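Local structure of uncharacterized protein (Bacteroides fragilis, 3MSW) at residues G17-R22 with Y41-D46; T81-S86 with K99-I104; N108-A113 with T134-N139; E23-N28 with L35-M40. The protein is of unknown function but is probably exported and folds as a single-layer antiparallel sheet of the kind evolved from beta-hairpin repeats. One frame throughout, in Å; residues are numbered along the deposited sequence.

From the N terminus, the chain first enters contact 1, where 17-22 pairs with 41-46, and then contact 4, where 23-28 pairs with 35-40. Contact 4 is nested inside the loop that contact 1 closes; both belong to the hairpin of strands 18-27 and 35-46 and touch where Met40 packs on Cys21 and Arg22. Contact 2 follows in series and closes the hairpin of strands 80-89 and 94-105. Contact 3 comes last, tying the start of strand 111-120 to the C-terminal tail, and meets contact 2 through Ile104 and Ile112. All four reach the same meandering antiparallel sheet, contact 3 by its 108-113 side.

Contact 1: residues G17-R22 with Y41-D46; sequences GKLVCR and YKYSYD
Tyr45 and Tyr43 reach across to Leu19 from strand 35-46, and the tight part of the contact lies there. The hydroxyl OH of Tyr45 donates to Leu19 O at 2.7 Å, in the carbonyl plane and on a lone pair. Leu19 has its CG anti to the backbone N (chi1 174°), which sets CD2 3.6 Å from Tyr43 CE1. Further along, Tyr43 N donates to Val20 O, while Arg22 and Tyr41 form a hydrogen-bonded antiparallel pair. The side chain of Arg22 crosses Tyr41, its CB 4.0 Å from Tyr41 CD2, and sends NE on to a salt bridge with Asp12. The solvent-facing end is looser: exposed Lys18 lays CD over the Tyr45 ring, 3.8 Å from its centroid. On the opposite face Lys42, in one of two modelled conformers, runs beside buried Cys21. Val20 and Cys21 both face Thr13 of strand 9-15 in a classic beta bulge; backbone bonds of Lys42 with Ser55 and Ser44 with Val53 join strand 35-46 to strand 51-60.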
loop_
_atom_site.group_PDB
_atom_site.type_symbol
_atom_site.label_atom_id
_atom_site.label_comp_id
_atom_site.label_asym_id
_atom_site.label_seq_id
_atom_site.Cartn_x
_atom_site.Cartn_y
_atom_site.Cartn_z
ATOM N N GLY A 17 2.049 17.118 11.073
ATOM C CA GLY A 17 0.720 17.010 10.462
ATOM C C GLY A 17 0.493 15.865 9.499
ATOM O O GLY A 17 -0.594 15.767 8.904
ATOM N N LYS A 18 1.494 14.972 9.327
ATOM C CA LYS A 18 1.359 13.836 8.412
ATOM C C LYS A 18 1.476 12.513 9.140
ATOM O O LYS A 18 2.173 12.425 10.156
ATOM C CB LYS A 18 2.407 13.913 7.298
ATOM C CG LYS A 18 2.145 15.042 6.295
ATOM C CD LYS A 18 3.126 14.971 5.126
ATOM C CE LYS A 18 2.825 15.933 3.997
ATOM N NZ LYS A 18 2.835 17.328 4.478
ATOM N N LEU A 19 0.813 11.484 8.614
ATOM C CA LEU A 19 0.871 10.146 9.180
ATOM C C LEU A 19 2.216 9.513 8.829
ATOM O O LEU A 19 2.519 9.320 7.653
ATOM C CB LEU A 19 -0.292 9.315 8.612
ATOM C CG LEU A 19 -0.307 7.842 8.987
ATOM C CD1 LEU A 19 -0.550 7.661 10.460
ATOM C CD2 LEU A 19 -1.368 7.072 8.169
ATOM N N VAL A 20 3.034 9.203 9.841
ATOM C CA VAL A 20 4.350 8.593 9.591
ATOM C C VAL A 20 4.381 7.096 9.951
ATOM O O VAL A 20 5.227 6.353 9.464
ATOM C CB VAL A 20 5.540 9.388 10.202
ATOM C CG1 VAL A 20 5.661 10.772 9.558
ATOM C CG2 VAL A 20 5.442 9.485 11.732
ATOM N N CYS A 21 3.473 6.662 10.800
ATOM C CA CYS A 21 3.424 5.242 11.162
ATOM C C CYS A 21 2.031 4.843 11.510
ATOM O O CYS A 21 1.327 5.586 12.190
ATOM C CB CYS A 21 4.389 4.940 12.315
ATOM S SG CYS A 21 4.408 3.198 12.808
ATOM N N ARG A 22 1.615 3.665 11.060
ATOM C CA ARG A 22 0.324 3.127 11.455
ATOM C C ARG A 22 0.581 1.695 11.893
ATOM O O ARG A 22 1.101 0.896 11.101
ATOM C CB ARG A 22 -0.730 3.161 10.320
ATOM C CG ARG A 22 -1.979 2.301 10.709
ATOM C CD ARG A 22 -3.137 2.570 9.763
ATOM N NE ARG A 22 -3.528 3.972 9.873
ATOM C CZ ARG A 22 -4.415 4.569 9.091
ATOM N NH1 ARG A 22 -5.027 3.889 8.135
ATOM N NH2 ARG A 22 -4.687 5.856 9.253
ATOM N N TYR A 41 2.818 0.027 9.141
ATOM C CA TYR A 41 3.087 0.812 7.942
ATOM C C TYR A 41 3.904 2.009 8.334
ATOM O O TYR A 41 3.554 2.710 9.291
ATOM C CB TYR A 41 1.793 1.293 7.276
ATOM C CG TYR A 41 0.744 0.224 7.057
ATOM C CD1 TYR A 41 1.060 -0.972 6.421
ATOM C CD2 TYR A 41 -0.586 0.451 7.393
ATOM C CE1 TYR A 41 0.087 -1.941 6.171
ATOM C CE2 TYR A 41 -1.568 -0.518 7.161
ATOM C CZ TYR A 41 -1.225 -1.712 6.550
ATOM O OH TYR A 41 -2.179 -2.671 6.318
ATOM N N LYS A 42 4.981 2.243 7.590
ATOM C CA LYS A 42 5.864 3.398 7.767
ATOM C C LYS A 42 5.757 4.257 6.514
ATOM O O LYS A 42 5.879 3.737 5.409
ATOM C CB LYS A 42 7.321 2.954 7.986
ATOM C CG LYS A 42 7.544 2.149 9.274
ATOM C CD LYS A 42 7.593 3.062 10.503
ATOM C CE LYS A 42 7.933 2.301 11.752
ATOM N NZ LYS A 42 7.485 3.010 12.976
ATOM N N TYR A 43 5.513 5.563 6.673
ATOM C CA TYR A 43 5.364 6.462 5.525
ATOM C C TYR A 43 6.509 7.446 5.395
ATOM O O TYR A 43 6.890 8.088 6.367
ATOM C CB TYR A 43 4.030 7.214 5.606
ATOM C CG TYR A 43 2.842 6.290 5.772
ATOM C CD1 TYR A 43 2.478 5.810 7.027
ATOM C CD2 TYR A 43 2.022 5.973 4.689
ATOM C CE1 TYR A 43 1.383 4.973 7.190
ATOM C CE2 TYR A 43 0.901 5.162 4.847
ATOM C CZ TYR A 43 0.579 4.673 6.101
ATOM O OH TYR A 43 -0.513 3.856 6.269
ATOM N N SER A 44 7.094 7.513 4.196
ATOM C CA SER A 44 8.199 8.404 3.881
ATOM C C SER A 44 7.731 9.354 2.754
ATOM O O SER A 44 7.400 8.916 1.645
ATOM C CB SER A 44 9.420 7.577 3.490
ATOM O OG SER A 44 10.372 8.385 2.819
ATOM N N TYR A 45 7.628 10.643 3.079
ATOM C CA TYR A 45 7.141 11.682 2.172
ATOM C C TYR A 45 8.296 12.425 1.566
ATOM O O TYR A 45 9.343 12.584 2.202
ATOM C CB TYR A 45 6.276 12.701 2.957
ATOM C CG TYR A 45 5.058 12.068 3.578
ATOM C CD1 TYR A 45 3.894 11.875 2.837
ATOM C CD2 TYR A 45 5.066 11.653 4.906
ATOM C CE1 TYR A 45 2.783 11.242 3.388
ATOM C CE2 TYR A 45 3.961 11.019 5.469
ATOM C CZ TYR A 45 2.836 10.779 4.694
ATOM O OH TYR A 45 1.742 10.159 5.241
ATOM N N ASP A 46 8.103 12.921 0.365
ATOM C CA ASP A 46 9.078 13.794 -0.299
ATOM C C ASP A 46 8.278 14.734 -1.156
ATOM O O ASP A 46 7.936 14.410 -2.302
ATOM C CB ASP A 46 10.127 13.002 -1.101
ATOM C CG ASP A 46 11.333 13.817 -1.538
ATOM O OD1 ASP A 46 11.163 15.023 -1.841
ATOM O OD2 ASP A 46 12.416 13.225 -1.699
#

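Contact 2: residues T81-S86 with K99-I104; sequences TSVEYS and KKYIYI
Lys100 stretches along Glu84 and Ser82 on one face of the hairpin, and its chain can be followed outward. CB and CG run past the carbonyl of Val83, with Lys100 CG 3.6 Å from Val83 O. With CG anti to the backbone N (chi1 -175°) and the rest extended, the chain lies beside Glu84 and points the same way; Lys100 CG is 4.0 Å from Glu84 CG. Lys100 CE comes within 3.5 Å of both Glu84 OE2 and Ser82 OG. At the tip, Lys100 NZ makes a long salt bridge of 3.9 Å to Glu84 OE2 and donates to a water; the ammonium lies loosely by the carboxylate and reaches Ser82 OG only through that water. On the other face Val83 spreads its branches between two tyrosines: CG1 leans toward Tyr101, and CG2 lies in the plane of the Tyr103 ring at its edge, 3.9 Å from Tyr103 CE2. Lys99, bent from chi2 to chi4, curls along its own strand to give NZ to Tyr101 OH. A second water joins Thr81 OG1 to Tyr103 O. Six backbone hydrogen bonds, paired at Thr81-Tyr103, Val83-Tyr101 and Tyr85-Lys99, alternate with non-hydrogen-bonded pairs in unbroken register, the pattern of a regular antiparallel beta hairpin, here one of those that build the single-layer sheet.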
loop_
_atom_site.group_PDB
_atom_site.type_symbol
_atom_site.label_atom_id
_atom_site.label_comp_id
_atom_site.label_asym_id
_atom_site.label_seq_id
_atom_site.Cartn_x
_atom_site.Cartn_y
_atom_site.Cartn_z
ATOM N N THR A 81 -1.554 10.117 -11.218
ATOM C CA THR A 81 -1.008 9.479 -10.029
ATOM C C THR A 81 -0.630 8.064 -10.459
ATOM O O THR A 81 -1.457 7.326 -11.015
ATOM C CB THR A 81 -2.019 9.430 -8.849
ATOM O OG1 THR A 81 -2.423 10.746 -8.517
ATOM C CG2 THR A 81 -1.418 8.781 -7.577
ATOM N N SER A 82 0.606 7.681 -10.173
ATOM C CA SER A 82 1.119 6.350 -10.484
ATOM C C SER A 82 1.454 5.661 -9.137
ATOM O O SER A 82 2.109 6.274 -8.293
ATOM C CB SER A 82 2.367 6.502 -11.344
ATOM O OG SER A 82 2.814 5.281 -11.899
ATOM N N VAL A 83 0.979 4.410 -8.929
ATOM C CA VAL A 83 1.155 3.612 -7.693
ATOM C C VAL A 83 1.841 2.284 -8.061
ATOM O O VAL A 83 1.310 1.533 -8.880
ATOM C CB VAL A 83 -0.221 3.361 -6.975
ATOM C CG1 VAL A 83 -0.053 2.570 -5.690
ATOM C CG2 VAL A 83 -0.974 4.660 -6.702
ATOM N N GLU A 84 3.022 2.015 -7.494
ATOM C CA GLU A 84 3.701 0.751 -7.750
ATOM C C GLU A 84 3.775 -0.009 -6.458
ATOM O O GLU A 84 4.335 0.491 -5.466
ATOM C CB GLU A 84 5.119 0.940 -8.321
ATOM C CG GLU A 84 5.120 1.398 -9.773
ATOM C CD GLU A 84 6.485 1.605 -10.400
ATOM O OE1 GLU A 84 7.506 1.274 -9.753
ATOM O OE2 GLU A 84 6.533 2.139 -11.528
ATOM N N TYR A 85 3.274 -1.250 -6.497
ATOM C CA TYR A 85 3.270 -2.152 -5.358
ATOM C C TYR A 85 4.298 -3.252 -5.590
ATOM O O TYR A 85 4.236 -3.944 -6.601
ATOM C CB TYR A 85 1.862 -2.754 -5.212
ATOM C CG TYR A 85 1.755 -3.810 -4.139
ATOM C CD1 TYR A 85 1.786 -3.467 -2.789
ATOM C CD2 TYR A 85 1.576 -5.149 -4.471
ATOM C CE1 TYR A 85 1.635 -4.430 -1.796
ATOM C CE2 TYR A 85 1.480 -6.128 -3.484
ATOM C CZ TYR A 85 1.484 -5.760 -2.149
ATOM O OH TYR A 85 1.377 -6.716 -1.173
ATOM N N SER A 86 5.245 -3.407 -4.656
ATOM C CA SER A 86 6.300 -4.416 -4.736
ATOM C C SER A 86 6.248 -5.333 -3.516
ATOM O O SER A 86 5.924 -4.885 -2.419
ATOM C CB SER A 86 7.672 -3.752 -4.809
ATOM O OG SER A 86 7.844 -3.039 -6.024
ATOM N N LYS A 99 2.283 -5.090 -8.720
ATOM C CA LYS A 99 1.098 -4.412 -9.266
ATOM C C LYS A 99 1.379 -2.944 -9.533
ATOM O O LYS A 99 2.170 -2.318 -8.819
ATOM C CB LYS A 99 -0.122 -4.537 -8.312
ATOM C CG LYS A 99 -0.571 -5.980 -7.975
ATOM C CD LYS A 99 -1.305 -6.717 -9.148
ATOM C CE LYS A 99 -2.433 -5.969 -9.890
ATOM N NZ LYS A 99 -3.742 -5.953 -9.171
ATOM N N LYS A 100 0.723 -2.388 -10.553
ATOM C CA LYS A 100 0.852 -0.961 -10.858
ATOM C C LYS A 100 -0.511 -0.390 -11.146
ATOM O O LYS A 100 -1.310 -1.020 -11.859
ATOM C CB LYS A 100 1.828 -0.713 -12.011
ATOM C CG LYS A 100 2.094 0.769 -12.287
ATOM C CD LYS A 100 2.982 0.965 -13.494
ATOM C CE LYS A 100 3.675 2.310 -13.463
ATOM N NZ LYS A 100 4.402 2.572 -14.732
ATOM N N TYR A 101 -0.800 0.790 -10.578
ATOM C CA TYR A 101 -2.065 1.480 -10.824
ATOM C C TYR A 101 -1.823 2.880 -11.282
ATOM O O TYR A 101 -0.945 3.556 -10.730
ATOM C CB TYR A 101 -2.982 1.506 -9.581
ATOM C CG TYR A 101 -3.107 0.147 -8.949
ATOM C CD1 TYR A 101 -4.001 -0.795 -9.449
ATOM C CD2 TYR A 101 -2.318 -0.212 -7.862
ATOM C CE1 TYR A 101 -4.052 -2.090 -8.929
ATOM C CE2 TYR A 101 -2.358 -1.499 -7.338
ATOM C CZ TYR A 101 -3.240 -2.428 -7.859
ATOM O OH TYR A 101 -3.322 -3.678 -7.315
ATOM N N ILE A 102 -2.609 3.320 -12.287
ATOM C CA ILE A 102 -2.532 4.692 -12.799
ATOM C C ILE A 102 -3.925 5.329 -12.702
ATOM O O ILE A 102 -4.909 4.740 -13.167
ATOM C CB ILE A 102 -1.934 4.831 -14.240
ATOM C CG1 ILE A 102 -0.496 4.268 -14.338
ATOM C CG2 ILE A 102 -1.971 6.299 -14.702
ATOM C CD1 ILE A 102 0.045 4.190 -15.796
ATOM N N TYR A 103 -3.996 6.542 -12.106
ATOM C CA TYR A 103 -5.254 7.290 -11.980
ATOM C C TYR A 103 -5.063 8.634 -12.657
ATOM O O TYR A 103 -4.174 9.397 -12.288
ATOM C CB TYR A 103 -5.658 7.486 -10.509
ATOM C CG TYR A 103 -5.664 6.197 -9.719
ATOM C CD1 TYR A 103 -6.790 5.373 -9.696
ATOM C CD2 TYR A 103 -4.544 5.799 -8.992
ATOM C CE1 TYR A 103 -6.789 4.171 -8.980
ATOM C CE2 TYR A 103 -4.534 4.604 -8.278
ATOM C CZ TYR A 103 -5.651 3.786 -8.290
ATOM O OH TYR A 103 -5.630 2.633 -7.553
ATOM N N ILE A 104 -5.885 8.909 -13.666
ATOM C CA ILE A 104 -5.851 10.160 -14.391
ATOM C C ILE A 104 -7.099 10.958 -14.048
ATOM O O ILE A 104 -8.210 10.461 -14.232
ATOM C CB ILE A 104 -5.682 9.922 -15.931
ATOM C CG1 ILE A 104 -4.339 9.182 -16.201
ATOM C CG2 ILE A 104 -5.762 11.257 -16.720
ATOM C CD1 ILE A 104 -4.235 8.558 -17.551
HETATM O O HOH W 1 -4.452 11.370 -10.257
HETATM O O HOH W 2 4.074 5.669 -14.698
#

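Contact 3: residues N108-A113 with T134-N139; sequences NNQLIA and TPIYEN. With PGR (R-1,2-propanediol), chain E.
The ring of Tyr137 carries Ile112 CG1 on one face, 3.6 Å from its centroid, a CH-pi contact, while Gln110 CG lies in plane at the ring edge, 3.7 Å from Tyr137 CE2. This is the C-terminal tail of the single-layer sheet folding back over the start of strand 111-120, beside a classic beta bulge in which Ile112 and Ala113 both face Ile104. Tyr137 OH goes to Asp106, which also binds the backbone N of Asn108 and Gln110, so the ring is fixed at its far end too. The Gln110 and Tyr137 side chains pass in opposite senses, amide and ring planes 42° apart; Gln110 NE2 comes to 3.4 Å from Ile136 CG2. Thr134 pairs its N with Ile112 O at 3.1 Å and rests CG2 against Leu111 CD2. Its OG1 sits between the backbone N and the carbonyl carbon (chi1 53°), and there shares Leu111 O with Gln110 NE2, each donor at 2.8 Å.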
loop_
_atom_site.group_PDB
_atom_site.type_symbol
_atom_site.label_atom_id
_atom_site.label_comp_id
_atom_site.label_asym_id
_atom_site.label_seq_id
_atom_site.Cartn_x
_atom_site.Cartn_y
_atom_site.Cartn_z
ATOM N N ASN A 108 -10.201 19.467 -12.356
ATOM C CA ASN A 108 -11.121 19.644 -11.213
ATOM C C ASN A 108 -11.082 18.466 -10.254
ATOM O O ASN A 108 -11.878 18.409 -9.315
ATOM C CB ASN A 108 -12.574 19.904 -11.679
ATOM C CG ASN A 108 -12.747 21.029 -12.668
ATOM O OD1 ASN A 108 -12.169 22.110 -12.528
ATOM N ND2 ASN A 108 -13.597 20.816 -13.670
ATOM N N ASN A 109 -10.140 17.538 -10.466
ATOM C CA ASN A 109 -9.979 16.331 -9.644
ATOM C C ASN A 109 -11.082 15.295 -9.873
ATOM O O ASN A 109 -11.342 14.457 -9.003
ATOM C CB ASN A 109 -9.778 16.633 -8.141
ATOM C CG ASN A 109 -9.053 15.555 -7.414
ATOM O OD1 ASN A 109 -8.189 14.891 -7.982
ATOM N ND2 ASN A 109 -9.361 15.376 -6.126
ATOM N N GLN A 110 -11.757 15.374 -11.027
ATOM C CA GLN A 110 -12.735 14.354 -11.401
ATOM C C GLN A 110 -11.922 13.211 -12.061
ATOM O O GLN A 110 -11.122 13.482 -12.955
ATOM C CB GLN A 110 -13.743 14.947 -12.411
ATOM C CG GLN A 110 -14.488 13.901 -13.265
ATOM C CD GLN A 110 -15.409 13.001 -12.462
ATOM O OE1 GLN A 110 -16.284 13.458 -11.746
ATOM N NE2 GLN A 110 -15.303 11.712 -12.650
ATOM N N LEU A 111 -12.117 11.945 -11.639
ATOM C CA LEU A 111 -11.412 10.845 -12.273
ATOM C C LEU A 111 -11.848 10.712 -13.737
ATOM O O LEU A 111 -13.045 10.703 -14.004
ATOM C CB LEU A 111 -11.723 9.534 -11.532
ATOM C CG LEU A 111 -10.927 8.313 -11.998
ATOM C CD1 LEU A 111 -9.411 8.468 -11.662
ATOM C CD2 LEU A 111 -11.521 7.027 -11.403
ATOM N N ILE A 112 -10.878 10.630 -14.675
ATOM C CA ILE A 112 -11.158 10.418 -16.099
ATOM C C ILE A 112 -11.029 8.925 -16.368
ATOM O O ILE A 112 -11.934 8.336 -16.966
ATOM C CB ILE A 112 -10.219 11.201 -17.070
ATOM C CG1 ILE A 112 -10.340 12.732 -16.912
ATOM C CG2 ILE A 112 -10.521 10.793 -18.535
ATOM C CD1 ILE A 112 -9.223 13.497 -17.639
ATOM N N ALA A 113 -9.861 8.332 -15.991
ATOM C CA ALA A 113 -9.550 6.922 -16.250
ATOM C C ALA A 113 -8.683 6.287 -15.198
ATOM O O ALA A 113 -7.849 6.942 -14.563
ATOM C CB ALA A 113 -8.879 6.784 -17.605
ATOM N N THR A 134 -14.572 6.799 -16.506
ATOM C CA THR A 134 -15.719 7.003 -15.623
ATOM C C THR A 134 -16.939 7.370 -16.502
ATOM O O THR A 134 -16.735 7.927 -17.603
ATOM C CB THR A 134 -15.436 8.145 -14.665
ATOM O OG1 THR A 134 -15.045 9.282 -15.434
ATOM C CG2 THR A 134 -14.396 7.764 -13.594
ATOM N N PRO A 135 -18.194 7.138 -16.022
ATOM C CA PRO A 135 -19.377 7.498 -16.845
ATOM C C PRO A 135 -19.397 8.932 -17.397
ATOM O O PRO A 135 -19.672 9.091 -18.579
ATOM C CB PRO A 135 -20.561 7.195 -15.919
ATOM C CG PRO A 135 -20.061 6.117 -15.026
ATOM C CD PRO A 135 -18.606 6.478 -14.764
ATOM N N ILE A 136 -19.049 9.965 -16.585
ATOM C CA ILE A 136 -19.031 11.381 -17.032
ATOM C C ILE A 136 -18.055 11.619 -18.217
ATOM O O ILE A 136 -18.292 12.492 -19.051
ATOM C CB ILE A 136 -18.787 12.369 -15.835
ATOM C CG1 ILE A 136 -19.184 13.826 -16.184
ATOM C CG2 ILE A 136 -17.357 12.261 -15.280
ATOM C CD1 ILE A 136 -18.933 14.935 -15.071
ATOM N N TYR A 137 -16.948 10.867 -18.255
ATOM C CA TYR A 137 -15.934 10.965 -19.303
ATOM C C TYR A 137 -16.109 9.944 -20.435
ATOM O O TYR A 137 -15.598 10.187 -21.522
ATOM C CB TYR A 137 -14.507 10.926 -18.712
ATOM C CG TYR A 137 -14.014 12.322 -18.415
ATOM C CD1 TYR A 137 -13.574 13.158 -19.439
ATOM C CD2 TYR A 137 -14.079 12.845 -17.123
ATOM C CE1 TYR A 137 -13.170 14.463 -19.182
ATOM C CE2 TYR A 137 -13.692 14.154 -16.855
ATOM C CZ TYR A 137 -13.248 14.962 -17.891
ATOM O OH TYR A 137 -12.890 16.256 -17.661
ATOM N N GLU A 138 -16.843 8.829 -20.183
ATOM C CA GLU A 138 -17.157 7.699 -21.087
ATOM C C GLU A 138 -17.514 8.111 -22.519
ATOM O O GLU A 138 -17.405 7.282 -23.429
ATOM C CB GLU A 138 -18.297 6.864 -20.485
ATOM C CG GLU A 138 -18.265 5.381 -20.799
ATOM C CD GLU A 138 -19.284 4.595 -19.997
ATOM O OE1 GLU A 138 -20.483 4.624 -20.362
ATOM O OE2 GLU A 138 -18.891 3.989 -18.973
ATOM N N ASN A 139 -17.924 9.394 -22.704
ATOM C CA ASN A 139 -18.301 10.057 -23.955
ATOM C C ASN A 139 -17.173 9.990 -24.991
ATOM O O ASN A 139 -17.405 10.218 -26.178
ATOM C CB ASN A 139 -18.661 11.532 -23.680
ATOM C CG ASN A 139 -19.689 11.770 -22.591
ATOM O OD1 ASN A 139 -19.675 11.146 -21.520
ATOM N ND2 ASN A 139 -20.564 12.736 -22.815
HETATM C C1 PGR E . -15.361 2.623 -19.691
HETATM C C2 PGR E . -16.159 1.329 -19.895
HETATM C C3 PGR E . -15.982 0.394 -18.663
HETATM O O1 PGR E . -14.092 2.499 -20.335
HETATM O O2 PGR E . -17.538 1.703 -20.079
#

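Contact 4: residues E23-N28 with L35-M40; sequences EIYAMN and LNPVKM
Leu35 packs against Tyr25, and with Asn36 it has the most surface buried here. Its CB lies 3.7 Å from Tyr25 CB, the two side chains crossing at about a right angle, with Leu35 CG anti to the carbonyl carbon (chi1 -66°). Packing of Leu35 on Met27, a selenomethionine modelled in two conformers, is doubtful. Asn36 and Ala26 form a hydrogen-bonded antiparallel pair, Asn36 N donating to Ala26 O at 2.7 Å and Ala26 N to Asn36 O. The side-chain OD1 of Asn36 takes a weak bond from Asn28 N, toward the turn. Ile24, third of the main contributors, lays CG1 over Lys39 CB and gives its N to Lys39 O. The Ile24 carbonyl oxygen then takes Val38 N at 2.8 Å and, weakly, Lys39 N at 3.3 Å. These two donors mark a classic beta bulge, with Val38 and Lys39 both opposite Ile24, and Val38 CG2 reaches Ala26 CB at 4.0 Å. Backbone bonds and apolar side chains thus do most of the joining, and the Lys39 ammonium is engaged outside the pair, in a salt bridge with Glu69.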
loop_
_atom_site.group_PDB
_atom_site.type_symbol
_atom_site.label_atom_id
_atom_site.label_comp_id
_atom_site.label_asym_id
_atom_site.label_seq_id
_atom_site.Cartn_x
_atom_site.Cartn_y
_atom_site.Cartn_z
ATOM N N GLU A 23 0.220 1.372 13.142
ATOM C CA GLU A 23 0.398 0.008 13.652
ATOM C C GLU A 23 -0.953 -0.673 13.808
ATOM O O GLU A 23 -1.867 -0.085 14.370
ATOM C CB GLU A 23 1.200 0.005 14.959
ATOM C CG GLU A 23 1.637 -1.411 15.320
ATOM C CD GLU A 23 2.589 -1.521 16.499
ATOM O OE1 GLU A 23 3.259 -0.513 16.813
ATOM O OE2 GLU A 23 2.654 -2.608 17.116
ATOM N N ILE A 24 -1.074 -1.907 13.304
ATOM C CA ILE A 24 -2.312 -2.689 13.331
ATOM C C ILE A 24 -2.221 -3.745 14.386
ATOM O O ILE A 24 -1.248 -4.495 14.408
ATOM C CB ILE A 24 -2.632 -3.318 11.939
ATOM C CG1 ILE A 24 -2.475 -2.318 10.741
ATOM C CG2 ILE A 24 -3.974 -4.106 11.935
ATOM C CD1 ILE A 24 -3.384 -1.193 10.690
ATOM N N TYR A 25 -3.285 -3.874 15.200
ATOM C CA TYR A 25 -3.372 -4.867 16.290
ATOM C C TYR A 25 -4.612 -5.687 16.206
ATOM O O TYR A 25 -5.619 -5.226 15.690
ATOM C CB TYR A 25 -3.438 -4.180 17.665
ATOM C CG TYR A 25 -2.276 -3.262 17.980
ATOM C CD1 TYR A 25 -2.295 -1.925 17.590
ATOM C CD2 TYR A 25 -1.182 -3.716 18.708
ATOM C CE1 TYR A 25 -1.231 -1.073 17.881
ATOM C CE2 TYR A 25 -0.123 -2.866 19.030
ATOM C CZ TYR A 25 -0.156 -1.544 18.619
ATOM O OH TYR A 25 0.895 -0.715 18.901
ATOM N N ALA A 26 -4.574 -6.874 16.849
ATOM C CA ALA A 26 -5.736 -7.723 17.043
ATOM C C ALA A 26 -5.677 -8.171 18.489
ATOM O O ALA A 26 -4.574 -8.294 19.051
ATOM C CB ALA A 26 -5.665 -8.929 16.109
HETATM N N MSE A 27 -6.851 -8.415 19.115
HETATM C CA MSE A 27 -6.922 -8.937 20.475
HETATM C C MSE A 27 -6.922 -10.470 20.367
HETATM O O MSE A 27 -7.857 -11.023 19.778
HETATM C CB MSE A 27 -8.181 -8.415 21.197
HETATM C CG MSE A 27 -9.376 -8.167 20.272
HETATM SE SE MSE A 27 -10.626 -6.959 21.094
HETATM C CE MSE A 27 -10.249 -5.385 20.046
ATOM N N ASN A 28 -5.861 -11.144 20.845
ATOM C CA ASN A 28 -5.812 -12.611 20.750
ATOM C C ASN A 28 -5.969 -13.356 22.074
ATOM O O ASN A 28 -6.013 -14.587 22.074
ATOM C CB ASN A 28 -4.665 -13.126 19.851
ATOM C CG ASN A 28 -4.672 -12.554 18.440
ATOM O OD1 ASN A 28 -5.705 -12.512 17.750
ATOM N ND2 ASN A 28 -3.511 -12.110 17.970
ATOM N N LEU A 35 -3.380 -6.205 23.160
ATOM C CA LEU A 35 -3.559 -6.126 21.720
ATOM C C LEU A 35 -2.246 -6.571 21.096
ATOM O O LEU A 35 -1.198 -5.988 21.376
ATOM C CB LEU A 35 -3.933 -4.687 21.295
ATOM C CG LEU A 35 -5.290 -4.178 21.776
ATOM C CD1 LEU A 35 -5.403 -2.672 21.569
ATOM C CD2 LEU A 35 -6.428 -4.904 21.076
ATOM N N ASN A 36 -2.296 -7.621 20.295
ATOM C CA ASN A 36 -1.103 -8.157 19.655
ATOM C C ASN A 36 -0.800 -7.444 18.333
ATOM O O ASN A 36 -1.693 -7.327 17.490
ATOM C CB ASN A 36 -1.234 -9.672 19.424
ATOM C CG ASN A 36 -1.560 -10.430 20.675
ATOM O OD1 ASN A 36 -2.642 -11.003 20.803
ATOM N ND2 ASN A 36 -0.667 -10.374 21.659
ATOM N N PRO A 37 0.479 -7.065 18.105
ATOM C CA PRO A 37 0.836 -6.439 16.816
ATOM C C PRO A 37 0.704 -7.420 15.672
ATOM O O PRO A 37 0.960 -8.616 15.833
ATOM C CB PRO A 37 2.282 -5.970 17.006
ATOM C CG PRO A 37 2.803 -6.725 18.163
ATOM C CD PRO A 37 1.649 -7.198 19.000
ATOM N N VAL A 38 0.224 -6.929 14.538
ATOM C CA VAL A 38 0.006 -7.749 13.352
ATOM C C VAL A 38 0.743 -7.141 12.166
ATOM O O VAL A 38 1.404 -7.853 11.401
ATOM C CB VAL A 38 -1.536 -7.908 13.069
ATOM C CG1 VAL A 38 -1.797 -8.528 11.702
ATOM C CG2 VAL A 38 -2.211 -8.754 14.153
ATOM N N LYS A 39 0.599 -5.814 11.991
ATOM C CA LYS A 39 1.140 -5.141 10.829
ATOM C C LYS A 39 1.581 -3.755 11.209
ATOM O O LYS A 39 1.068 -3.176 12.174
ATOM C CB LYS A 39 0.018 -5.055 9.745
ATOM C CG LYS A 39 0.451 -5.374 8.309
ATOM C CD LYS A 39 0.751 -6.869 8.125
ATOM C CE LYS A 39 -0.196 -7.577 7.190
ATOM N NZ LYS A 39 0.227 -8.978 7.031
HETATM N N MSE A 40 2.565 -3.234 10.482
HETATM C CA MSE A 40 3.016 -1.856 10.660
HETATM C C MSE A 40 3.340 -1.193 9.331
HETATM O O MSE A 40 4.058 -1.762 8.502
HETATM C CB MSE A 40 4.179 -1.747 11.621
HETATM C CG MSE A 40 4.573 -0.270 11.881
HETATM SE SE MSE A 40 5.815 -0.289 13.230
HETATM C CE MSE A 40 7.321 -1.135 12.261
#